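Manganese-binding protein (Chlamydia trachomatis, PDB 6NSI) binds ferrous iron by preference, and also manganese and nickel, and delivers the metal to the membrane permease of an ABC importer. Local coordinates at residues A[141-146]-A[265-270]; A[229-234]-A[259-264]. All blocks are in the same frame, centred on the assembly; numbering follows the deposited sequence.

Contact 1: residues A[141-146]-A[265-270]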
# COMPACT_ATOMS: atom_id res chain seq x y z
N SER A 141 7.90 7.06 15.63
CA SER A 141 9.19 6.44 15.93
C SER A 141 9.11 4.92 15.84
O SER A 141 10.11 4.26 15.54
CB SER A 141 9.67 6.86 17.32
OG SER A 141 8.82 6.32 18.30
N GLU A 142 7.93 4.36 16.11
CA GLU A 142 7.75 2.93 15.89
C GLU A 142 7.83 2.59 14.40
O GLU A 142 8.41 1.56 14.02
CB GLU A 142 6.43 2.48 16.50
CG GLU A 142 6.46 2.31 18.01
CD GLU A 142 5.09 2.03 18.61
OE1 GLU A 142 4.76 2.60 19.67
OE2 GLU A 142 4.33 1.24 18.02
N MET A 143 7.28 3.46 13.55
CA MET A 143 7.31 3.23 12.10
C MET A 143 8.72 3.41 11.54
O MET A 143 9.09 2.71 10.59
CB MET A 143 6.33 4.18 11.39
CG MET A 143 4.87 3.90 11.67
SD MET A 143 3.75 5.18 11.02
CE MET A 143 3.80 4.80 9.27
N GLU A 144 9.51 4.33 12.09
CA GLU A 144 10.90 4.43 11.67
C GLU A 144 11.66 3.16 12.03
O GLU A 144 12.46 2.66 11.23
CB GLU A 144 11.55 5.67 12.28
CG GLU A 144 11.06 6.94 11.61
CD GLU A 144 11.48 8.22 12.31
OE1 GLU A 144 11.95 8.15 13.47
OE2 GLU A 144 11.30 9.31 11.71
N GLU A 145 11.38 2.59 13.20
CA GLU A 145 12.04 1.34 13.55
C GLU A 145 11.56 0.20 12.66
O GLU A 145 12.36 -0.63 12.21
CB GLU A 145 11.79 1.01 15.02
CG GLU A 145 12.59 -0.17 15.51
CD GLU A 145 12.37 -0.43 16.97
OE1 GLU A 145 11.79 0.46 17.64
OE2 GLU A 145 12.77 -1.52 17.46
N LEU A 146 10.25 0.16 12.40
CA LEU A 146 9.68 -0.78 11.43
C LEU A 146 10.37 -0.68 10.07
O LEU A 146 10.69 -1.69 9.45
CB LEU A 146 8.19 -0.49 11.30
CG LEU A 146 7.17 -1.58 11.02
CD1 LEU A 146 7.62 -2.92 11.58
CD2 LEU A 146 5.82 -1.15 11.62
N ASN A 265 -4.30 -5.59 11.37
CA ASN A 265 -4.01 -4.14 11.47
C ASN A 265 -2.94 -3.81 10.43
O ASN A 265 -2.19 -4.70 10.06
CB ASN A 265 -3.60 -3.70 12.87
CG ASN A 265 -2.26 -4.26 13.28
OD1 ASN A 265 -1.24 -3.69 12.98
ND2 ASN A 265 -2.28 -5.38 13.97
N TYR A 266 -2.87 -2.56 10.02
CA TYR A 266 -1.94 -2.17 8.97
C TYR A 266 -0.50 -2.55 9.33
O TYR A 266 0.27 -2.98 8.47
CB TYR A 266 -2.04 -0.67 8.69
CG TYR A 266 -0.81 -0.09 7.99
CD1 TYR A 266 -0.64 -0.23 6.62
CD2 TYR A 266 0.17 0.59 8.72
CE1 TYR A 266 0.48 0.28 5.98
CE2 TYR A 266 1.30 1.11 8.09
CZ TYR A 266 1.45 0.96 6.72
OH TYR A 266 2.57 1.46 6.07
N PHE A 267 -0.14 -2.41 10.61
CA PHE A 267 1.26 -2.57 10.99
C PHE A 267 1.68 -4.03 10.94
O PHE A 267 2.71 -4.37 10.36
CB PHE A 267 1.51 -1.97 12.38
CG PHE A 267 1.21 -0.50 12.44
CD1 PHE A 267 2.13 0.43 11.98
CD2 PHE A 267 -0.03 -0.05 12.90
CE1 PHE A 267 1.86 1.78 12.00
CE2 PHE A 267 -0.31 1.30 12.92
CZ PHE A 267 0.63 2.22 12.47
N SER A 268 0.88 -4.92 11.55
CA SER A 268 1.16 -6.35 11.46
C SER A 268 1.12 -6.84 10.02
O SER A 268 1.83 -7.79 9.67
CB SER A 268 0.15 -7.12 12.32
OG SER A 268 0.13 -6.63 13.66
N THR A 269 0.30 -6.22 9.18
CA THR A 269 0.22 -6.61 7.77
C THR A 269 1.52 -6.29 7.04
O THR A 269 2.04 -7.12 6.29
CB THR A 269 -0.96 -5.90 7.09
OG1 THR A 269 -2.18 -6.30 7.73
CG2 THR A 269 -1.02 -6.29 5.62
N PHE A 270 2.05 -5.08 7.25
CA PHE A 270 3.37 -4.73 6.72
C PHE A 270 4.42 -5.73 7.17
O PHE A 270 5.22 -6.23 6.36
CB PHE A 270 3.73 -3.30 7.16
CG PHE A 270 5.12 -2.87 6.73
CD1 PHE A 270 5.33 -2.33 5.47
CD2 PHE A 270 6.20 -2.97 7.61
CE1 PHE A 270 6.59 -1.92 5.07
CE2 PHE A 270 7.48 -2.55 7.23
CZ PHE A 270 7.67 -2.03 5.95

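Contact 2: residues A[229-234]-A[259-264]. With FE (Fe (III) ion), chain B.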
# COMPACT_ATOMS: atom_id res chain seq x y z
N GLU A 229 -2.15 -12.44 -3.87
CA GLU A 229 -2.63 -11.39 -2.99
C GLU A 229 -4.02 -11.72 -2.49
O GLU A 229 -4.87 -12.21 -3.25
CB GLU A 229 -2.66 -10.01 -3.66
CG GLU A 229 -1.31 -9.57 -4.22
CD GLU A 229 -1.44 -8.52 -5.32
OE1 GLU A 229 -2.46 -7.79 -5.32
OE2 GLU A 229 -0.53 -8.44 -6.17
N ASP A 230 -4.25 -11.38 -1.24
CA ASP A 230 -5.57 -11.56 -0.59
C ASP A 230 -6.56 -10.74 -1.39
O ASP A 230 -6.19 -9.67 -1.84
CB ASP A 230 -5.55 -11.01 0.83
CG ASP A 230 -6.78 -11.39 1.64
OD1 ASP A 230 -6.92 -12.55 1.92
OD2 ASP A 230 -7.55 -10.53 1.94
N THR A 231 -7.70 -11.32 -1.72
CA THR A 231 -8.87 -10.72 -2.43
C THR A 231 -8.66 -10.48 -3.93
O THR A 231 -9.63 -10.15 -4.56
CB THR A 231 -9.37 -9.39 -1.87
OG1 THR A 231 -8.49 -8.38 -2.37
CG2 THR A 231 -9.43 -9.31 -0.36
N LEU A 232 -7.46 -10.67 -4.49
CA LEU A 232 -7.25 -10.46 -5.94
C LEU A 232 -7.53 -11.82 -6.57
O LEU A 232 -7.08 -12.81 -6.04
CB LEU A 232 -5.84 -9.98 -6.26
CG LEU A 232 -5.65 -9.46 -7.68
CD1 LEU A 232 -6.00 -7.99 -7.78
CD2 LEU A 232 -4.24 -9.70 -8.19
N ASN A 233 -8.20 -11.82 -7.72
CA ASN A 233 -8.49 -13.08 -8.45
C ASN A 233 -7.15 -13.74 -8.76
O ASN A 233 -6.30 -13.08 -9.25
CB ASN A 233 -9.28 -12.80 -9.72
CG ASN A 233 -9.82 -14.05 -10.38
OD1 ASN A 233 -9.16 -15.07 -10.44
ND2 ASN A 233 -11.04 -13.96 -10.86
N GLN A 234 -7.04 -15.03 -8.53
CA GLN A 234 -5.78 -15.75 -8.66
C GLN A 234 -5.59 -16.43 -10.01
O GLN A 234 -4.54 -17.06 -10.22
CB GLN A 234 -5.66 -16.79 -7.55
CG GLN A 234 -5.69 -16.16 -6.17
CD GLN A 234 -5.88 -17.17 -5.05
OE1 GLN A 234 -5.46 -18.32 -5.15
NE2 GLN A 234 -6.54 -16.73 -3.98
N SER A 259 -2.09 -6.48 -0.51
CA SER A 259 -1.76 -5.36 -1.38
C SER A 259 -2.64 -4.14 -1.09
O SER A 259 -2.13 -3.05 -0.80
CB SER A 259 -1.92 -5.79 -2.84
OG SER A 259 -3.27 -6.20 -3.05
N ASP A 260 -3.95 -4.30 -1.20
CA ASP A 260 -4.88 -3.19 -1.15
C ASP A 260 -5.67 -3.15 0.15
O ASP A 260 -6.58 -2.32 0.30
CB ASP A 260 -5.84 -3.26 -2.34
CG ASP A 260 -5.17 -2.90 -3.67
OD1 ASP A 260 -4.12 -2.20 -3.68
OD2 ASP A 260 -5.72 -3.32 -4.71
N ASN A 261 -5.35 -4.03 1.09
CA ASN A 261 -6.13 -4.11 2.31
C ASN A 261 -5.22 -4.55 3.45
O ASN A 261 -4.00 -4.69 3.28
CB ASN A 261 -7.34 -5.05 2.14
CG ASN A 261 -6.93 -6.52 1.94
OD1 ASN A 261 -5.81 -6.83 1.53
ND2 ASN A 261 -7.87 -7.43 2.20
N VAL A 262 -5.84 -4.77 4.60
CA VAL A 262 -5.18 -5.10 5.89
C VAL A 262 -5.69 -6.45 6.40
O VAL A 262 -6.84 -6.75 6.14
CB VAL A 262 -5.52 -3.95 6.86
CG1 VAL A 262 -5.75 -4.38 8.29
CG2 VAL A 262 -4.59 -2.77 6.73
N CYS A 263 -4.85 -7.23 7.07
CA CYS A 263 -5.32 -8.50 7.66
C CYS A 263 -5.90 -8.21 9.05
O CYS A 263 -7.09 -8.04 9.13
CB CYS A 263 -4.18 -9.49 7.80
SG CYS A 263 -4.74 -11.16 8.21
N ASP A 264 -5.07 -8.01 10.06
CA ASP A 264 -5.61 -7.64 11.40
C ASP A 264 -5.49 -6.13 11.60
O ASP A 264 -6.47 -5.50 11.94
CB ASP A 264 -4.85 -8.35 12.52
CG ASP A 264 -5.25 -7.82 13.88
OD1 ASP A 264 -6.47 -7.66 14.10
OD2 ASP A 264 -4.36 -7.55 14.69
FE FE B . -4.04 -1.85 -5.70
O HOH W 1 -4.70 -7.57 -0.68

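Contact 1: residues A[141-146]-A[265-270]
Met143 and Leu146 of helix 129-154 face Phe267 and Phe270 of helix 266-280 across two nearly parallel segments, whose axes make an angle of 11° and come no closer than 11.9 Å. At that spacing long and broad side chains have to bridge the gap. Met143 CG reaches Phe267 CE1 at 3.7 Å, and its sulfur lies in the plane of the ring, SD being 5.4 Å from the centroid: a Met-aromatic contact at the ring edge. Leu146 works between both phenylalanines. Its CD2 meets the same edge of Phe267 at CD1, 4.0 Å away, while CG packs obliquely against Phe270 CD2 at 3.8 Å. With CG anti to the backbone N (chi1 177°), Phe270 sends its ring toward Leu146. One face of Phe267 is covered by Tyr266 CD2. Asn265 is the N-cap of the second helix, its OD1 accepting from Ser268 N at 2.8 Å. Met107 of helix 107-124 touches both Met143 and Phe270. Since no hydrogen bond crosses between the segments, their contact rests on shape and on burial of apolar surface, with the polarisable sulfur well suited to the weakly positive hydrogens of the ring edge.

Contact 2: residues A[229-234]-A[259-264]
The loops 229-234 and 259-264 meet beside the iron site, the second carrying Asp260, one of its four ligands. Asp260 chelates the iron(III) ion through both carboxylate oxygens, OD1 at 2.0 Å and OD2 at 2.4 Å, and His36, His102 and His168 complete the site. Ser259 OG donates to Glu229 OE1 at 2.9 Å, approaching from above the carboxylate plane. The same OE1 also accepts from ND1 of His168, so Glu229 is a second-shell residue that probably helps to fix the rotation of the iron-binding imidazole. Asn261 ND2 gives Asp230 OD2 a nearly straight bond of 3.1 Å (N-H...O 171°). It meets the anti lone pair, with the amide and carboxylate almost coplanar, and ND2 also bonds to Gly31 O. Asn261 OD1 accepts a hydrogen bond from a water at 2.6 Å, which also donates to Asp230 O and accepts from Ser259 N. With CG between backbone N and carbonyl carbon (chi1 67°), the Asn261 amide is turned toward both Asp230 and the water. A type II beta turn from Glu229 to Leu232 carries Glu229 and Asp230. Glu229 OE1 and Asp260 OD2 are 5.6 Å apart; bound metal and imidazole bond probably ease their repulsion.

How the contacts relate
The centres of the two contacts are 18 Å apart, and contact 2 is nested along the chain inside the loop that contact 1 closes: 141-146 comes first, then 229-234, 259-264 and 265-270. Segments 259-264 and 265-270 are continuous, so the loop carrying the iron ligand runs straight into helix 266-280. The join is stitched by Thr269 OG1, which probably hydrogen-bonds to Cys263 N at 2.9 Å and packs against Val262 CA. Contact 1 sets the start of that helix against the long helix 129-154, while contact 2 ties the preceding loop to the one following strand 225-226. Packing of the helix on 129-154 thus probably helps to position the loop bearing Asp260.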